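Local atomic coordinates of 5-cytosine DNA methyltransferase (Entamoeba histolytica, PDB entry 3QV2), a protein that probably transfers a methyl group from S-adenosylmethionine to carbon 5 of cytosine in tRNA or DNA, as a DNMT2-type methyltransferase. Residues I20-I32 with S308-F322. Numbering follows the deposited sequence.
Sequences IGGLRSSYERSSI and SVSCFVIAQLMEYLF. With SAH (S-adenosyl-L-homocysteine), chain B.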
# COMPACT_ATOMS: atom_id res chain seq x y z
N ILE A 20 4.09 7.55 0.66
CA ILE A 20 3.58 8.55 -0.27
C ILE A 20 2.14 8.96 0.05
O ILE A 20 1.50 9.67 -0.73
CB ILE A 20 3.65 8.06 -1.74
CG1 ILE A 20 2.71 6.89 -1.97
CG2 ILE A 20 5.08 7.69 -2.11
CD1 ILE A 20 2.71 6.38 -3.39
N GLY A 21 1.64 8.50 1.19
CA GLY A 21 0.32 8.89 1.66
C GLY A 21 -0.81 7.99 1.19
O GLY A 21 -1.93 8.45 0.96
N GLY A 22 -0.52 6.70 1.06
CA GLY A 22 -1.52 5.74 0.63
C GLY A 22 -2.66 5.61 1.62
O GLY A 22 -3.83 5.55 1.24
N LEU A 23 -2.32 5.56 2.91
CA LEU A 23 -3.33 5.42 3.96
C LEU A 23 -4.22 6.65 4.04
O LEU A 23 -5.43 6.55 4.21
CB LEU A 23 -2.67 5.16 5.31
CG LEU A 23 -1.76 3.93 5.37
CD1 LEU A 23 -1.13 3.80 6.74
CD2 LEU A 23 -2.54 2.68 5.01
N ARG A 24 -3.61 7.83 3.91
CA ARG A 24 -4.36 9.08 3.88
C ARG A 24 -5.29 9.12 2.68
O ARG A 24 -6.48 9.41 2.80
CB ARG A 24 -3.40 10.27 3.86
CG ARG A 24 -4.09 11.62 3.77
CD ARG A 24 -3.12 12.76 4.04
NE ARG A 24 -3.77 14.06 3.93
CZ ARG A 24 -3.23 15.20 4.36
NH1 ARG A 24 -2.04 15.20 4.94
NH2 ARG A 24 -3.89 16.34 4.21
N SER A 25 -4.74 8.82 1.50
CA SER A 25 -5.51 8.80 0.27
C SER A 25 -6.72 7.89 0.39
O SER A 25 -7.83 8.25 -0.03
CB SER A 25 -4.63 8.33 -0.90
OG SER A 25 -3.54 9.20 -1.09
N SER A 26 -6.52 6.70 0.96
CA SER A 26 -7.59 5.74 1.14
C SER A 26 -8.74 6.33 1.96
O SER A 26 -9.91 6.20 1.59
CB SER A 26 -7.07 4.48 1.82
OG SER A 26 -6.07 3.86 1.04
N TYR A 27 -8.40 6.99 3.06
CA TYR A 27 -9.40 7.62 3.91
C TYR A 27 -10.14 8.72 3.17
O TYR A 27 -11.37 8.82 3.25
CB TYR A 27 -8.75 8.19 5.18
CG TYR A 27 -9.74 8.84 6.13
CD1 TYR A 27 -10.36 8.10 7.13
CD2 TYR A 27 -10.06 10.19 6.02
CE1 TYR A 27 -11.27 8.69 7.99
CE2 TYR A 27 -10.96 10.78 6.87
CZ TYR A 27 -11.56 10.03 7.86
OH TYR A 27 -12.46 10.61 8.72
N GLU A 28 -9.39 9.55 2.46
CA GLU A 28 -9.97 10.71 1.78
C GLU A 28 -10.91 10.33 0.63
O GLU A 28 -11.84 11.06 0.32
CB GLU A 28 -8.87 11.65 1.28
CG GLU A 28 -8.09 12.34 2.40
CD GLU A 28 -7.07 13.33 1.88
OE1 GLU A 28 -6.88 13.39 0.65
OE2 GLU A 28 -6.46 14.05 2.70
N ARG A 29 -10.66 9.18 0.01
CA ARG A 29 -11.51 8.74 -1.10
C ARG A 29 -12.68 7.90 -0.60
O ARG A 29 -13.63 7.66 -1.35
CB ARG A 29 -10.70 7.96 -2.14
CG ARG A 29 -10.29 6.56 -1.71
CD ARG A 29 -9.85 5.71 -2.89
NE ARG A 29 -10.95 5.50 -3.83
CZ ARG A 29 -10.87 5.72 -5.14
NH1 ARG A 29 -9.74 6.15 -5.68
NH2 ARG A 29 -11.93 5.50 -5.91
N SER A 30 -12.61 7.46 0.65
CA SER A 30 -13.68 6.65 1.23
C SER A 30 -14.93 7.49 1.48
O SER A 30 -14.92 8.71 1.29
CB SER A 30 -13.22 5.99 2.53
OG SER A 30 -13.17 6.93 3.59
N SER A 31 -16.00 6.83 1.91
CA SER A 31 -17.27 7.51 2.14
C SER A 31 -17.46 7.87 3.62
O SER A 31 -18.56 8.26 4.03
CB SER A 31 -18.44 6.66 1.66
OG SER A 31 -18.54 5.47 2.42
N ILE A 32 -16.40 7.74 4.40
CA ILE A 32 -16.45 8.07 5.82
C ILE A 32 -16.95 9.51 6.01
O ILE A 32 -17.76 9.78 6.89
CB ILE A 32 -15.07 7.89 6.48
CG1 ILE A 32 -14.63 6.42 6.38
CG2 ILE A 32 -15.11 8.34 7.93
CD1 ILE A 32 -13.32 6.13 7.08
N SER A 308 3.74 1.08 -2.00
CA SER A 308 2.51 1.71 -1.53
C SER A 308 1.40 0.69 -1.28
O SER A 308 1.67 -0.43 -0.86
CB SER A 308 2.03 2.78 -2.53
OG SER A 308 1.57 2.18 -3.73
N VAL A 309 0.16 1.10 -1.52
CA VAL A 309 -1.00 0.26 -1.21
C VAL A 309 -2.10 0.37 -2.26
O VAL A 309 -1.99 1.15 -3.21
CB VAL A 309 -1.61 0.67 0.15
CG1 VAL A 309 -0.61 0.45 1.28
CG2 VAL A 309 -2.08 2.11 0.11
N SER A 310 -3.16 -0.41 -2.07
CA SER A 310 -4.35 -0.30 -2.90
C SER A 310 -5.40 0.55 -2.19
O SER A 310 -6.16 0.04 -1.37
CB SER A 310 -4.93 -1.68 -3.20
OG SER A 310 -6.19 -1.58 -3.83
N CYS A 311 -5.42 1.84 -2.50
CA CYS A 311 -6.35 2.76 -1.87
C CYS A 311 -7.79 2.29 -2.03
O CYS A 311 -8.63 2.51 -1.16
CB CYS A 311 -6.19 4.17 -2.45
SG CYS A 311 -4.54 4.87 -2.23
N PHE A 312 -8.07 1.63 -3.15
CA PHE A 312 -9.39 1.06 -3.39
C PHE A 312 -9.82 0.15 -2.25
O PHE A 312 -10.87 0.34 -1.65
CB PHE A 312 -9.41 0.27 -4.71
CG PHE A 312 -9.43 1.14 -5.94
CD1 PHE A 312 -10.55 1.90 -6.25
CD2 PHE A 312 -8.34 1.18 -6.78
CE1 PHE A 312 -10.57 2.69 -7.38
CE2 PHE A 312 -8.35 1.97 -7.92
CZ PHE A 312 -9.47 2.73 -8.22
N VAL A 313 -8.98 -0.85 -1.95
CA VAL A 313 -9.29 -1.84 -0.92
C VAL A 313 -9.35 -1.21 0.47
O VAL A 313 -10.31 -1.43 1.21
CB VAL A 313 -8.24 -2.97 -0.91
CG1 VAL A 313 -8.51 -3.93 0.23
CG2 VAL A 313 -8.24 -3.70 -2.25
N ILE A 314 -8.32 -0.44 0.81
CA ILE A 314 -8.23 0.15 2.14
C ILE A 314 -9.40 1.09 2.42
O ILE A 314 -9.86 1.20 3.56
CB ILE A 314 -6.90 0.91 2.33
CG1 ILE A 314 -5.72 -0.05 2.17
CG2 ILE A 314 -6.86 1.58 3.69
CD1 ILE A 314 -4.37 0.59 2.39
N ALA A 315 -9.88 1.77 1.38
CA ALA A 315 -11.01 2.68 1.53
C ALA A 315 -12.23 1.94 2.09
O ALA A 315 -12.89 2.42 3.00
CB ALA A 315 -11.35 3.33 0.21
N GLN A 316 -12.50 0.76 1.53
CA GLN A 316 -13.64 -0.04 1.97
C GLN A 316 -13.45 -0.58 3.38
O GLN A 316 -14.39 -0.62 4.17
CB GLN A 316 -13.91 -1.19 1.00
CG GLN A 316 -14.38 -0.74 -0.38
CD GLN A 316 -15.02 -1.86 -1.16
OE1 GLN A 316 -15.46 -2.86 -0.59
NE2 GLN A 316 -15.09 -1.70 -2.48
N LEU A 317 -12.22 -0.99 3.70
CA LEU A 317 -11.93 -1.56 5.01
C LEU A 317 -11.96 -0.50 6.11
O LEU A 317 -12.35 -0.78 7.24
CB LEU A 317 -10.58 -2.28 4.99
CG LEU A 317 -10.48 -3.42 3.98
CD1 LEU A 317 -9.12 -4.09 4.05
CD2 LEU A 317 -11.59 -4.44 4.22
N MET A 318 -11.54 0.72 5.77
CA MET A 318 -11.58 1.82 6.72
C MET A 318 -13.02 2.20 7.04
O MET A 318 -13.35 2.49 8.19
CB MET A 318 -10.82 3.03 6.18
CG MET A 318 -9.30 2.88 6.22
SD MET A 318 -8.46 4.39 5.71
CE MET A 318 -6.76 3.99 6.10
N GLU A 319 -13.87 2.20 6.02
CA GLU A 319 -15.29 2.49 6.20
C GLU A 319 -15.89 1.52 7.21
O GLU A 319 -16.79 1.88 7.97
CB GLU A 319 -16.03 2.41 4.87
CG GLU A 319 -15.62 3.49 3.87
CD GLU A 319 -16.10 3.20 2.46
OE1 GLU A 319 -16.72 2.14 2.25
OE2 GLU A 319 -15.84 4.04 1.57
N TYR A 320 -15.38 0.29 7.21
CA TYR A 320 -15.80 -0.71 8.18
C TYR A 320 -15.24 -0.38 9.56
O TYR A 320 -15.98 -0.34 10.55
CB TYR A 320 -15.35 -2.10 7.74
CG TYR A 320 -15.68 -3.20 8.72
CD1 TYR A 320 -17.00 -3.59 8.93
CD2 TYR A 320 -14.68 -3.85 9.43
CE1 TYR A 320 -17.31 -4.60 9.82
CE2 TYR A 320 -14.98 -4.87 10.32
CZ TYR A 320 -16.30 -5.24 10.51
OH TYR A 320 -16.60 -6.24 11.40
N LEU A 321 -13.93 -0.15 9.62
CA LEU A 321 -13.25 0.20 10.87
C LEU A 321 -13.92 1.35 11.60
O LEU A 321 -13.98 1.37 12.83
CB LEU A 321 -11.79 0.55 10.58
CG LEU A 321 -10.98 1.13 11.74
CD1 LEU A 321 -10.84 0.12 12.87
CD2 LEU A 321 -9.61 1.58 11.26
N PHE A 322 -14.43 2.32 10.85
CA PHE A 322 -15.01 3.52 11.43
C PHE A 322 -16.54 3.50 11.47
O PHE A 322 -17.17 4.53 11.69
CB PHE A 322 -14.55 4.77 10.67
CG PHE A 322 -13.11 5.13 10.92
CD1 PHE A 322 -12.76 5.94 11.98
CD2 PHE A 322 -12.11 4.67 10.08
CE1 PHE A 322 -11.45 6.28 12.21
CE2 PHE A 322 -10.79 5.01 10.30
CZ PHE A 322 -10.46 5.82 11.37
N SAH B . 1.99 2.85 2.98
CA SAH B . 2.91 3.86 2.50
CB SAH B . 4.33 3.31 2.43
CG SAH B . 4.73 2.20 3.37
SD SAH B . 6.39 1.52 3.20
C SAH B . 2.45 4.37 1.16
O SAH B . 3.29 4.83 0.34
OXT SAH B . 1.21 4.34 0.86
C5' SAH B . 7.24 1.62 4.76
C4' SAH B . 7.81 2.93 5.16
O4' SAH B . 8.18 2.86 6.49
C3' SAH B . 9.02 3.20 4.38
O3' SAH B . 8.81 4.27 3.53
C2' SAH B . 10.07 3.52 5.32
O2' SAH B . 10.70 4.69 4.95
C1' SAH B . 9.39 3.68 6.60
N9 SAH B . 10.24 3.36 7.71
C8 SAH B . 11.03 2.29 7.91
N7 SAH B . 11.63 2.46 9.10
C5 SAH B . 11.21 3.64 9.63
C6 SAH B . 11.50 4.31 10.82
N6 SAH B . 12.42 3.75 11.78
N1 SAH B . 10.91 5.49 11.05
C2 SAH B . 10.05 6.03 10.17
N3 SAH B . 9.76 5.41 9.03
C4 SAH B . 10.32 4.22 8.74
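Ser-26 enters helix 311-321 as a knob, lodged among Cys-311, Ile-314, Ala-315 and Met-318 where the axes of helices 22-29 and 311-321 approach to 7.9 Å. Its CB presses on Ile-314 CG2 at 3.5 Å, tight for two carbons. Further out, OG lies beside the backbone N (chi1 -61°), which brings it 3.1 Å from Cys-311 CA and against Ile-314 CB, while it donates back to Gly-22 O. That bond satisfies the buried hydroxyl within its own helix. The same carbonyl also receives Ser-26 N, the two donors arriving from opposite faces of its plane. In return, Cys-311 fits among Gly-22, Ser-25, Ser-26 and Arg-29.

At the far end, Ser-31 N donates to Glu-319 OE2 at 2.8 Å (155° at the hydrogen), on the anti side but well out of the carboxylate plane. The edge of Tyr-27 points at the face of Phe-322 in a T-shaped pair, planes 75° apart, and Ile-32 CD1 reaches Phe-322 CD2 at 3.5 Å. Arg-29 lays one guanidinium face near Phe-312 CE1, while its NH1 is hydrogen-bonded to Gly-284 O.

Near the cofactor site, Val-309 CG2 rests 3.7 Å from Gly-22 CA. Ile-20 N gives S-adenosylhomocysteine O a nearly straight 2.9 Å bond; Gly-22 N adds a weak one to OXT. The ligand's carboxylate thus meets backbone amides where the glycine-rich loop of this Rossmann-like fold abuts the residues leading into the C-terminal helix, consistent with both lining the pocket, while at the other end Glu-319 ties the loop after helix 22-29 to helix 311-321.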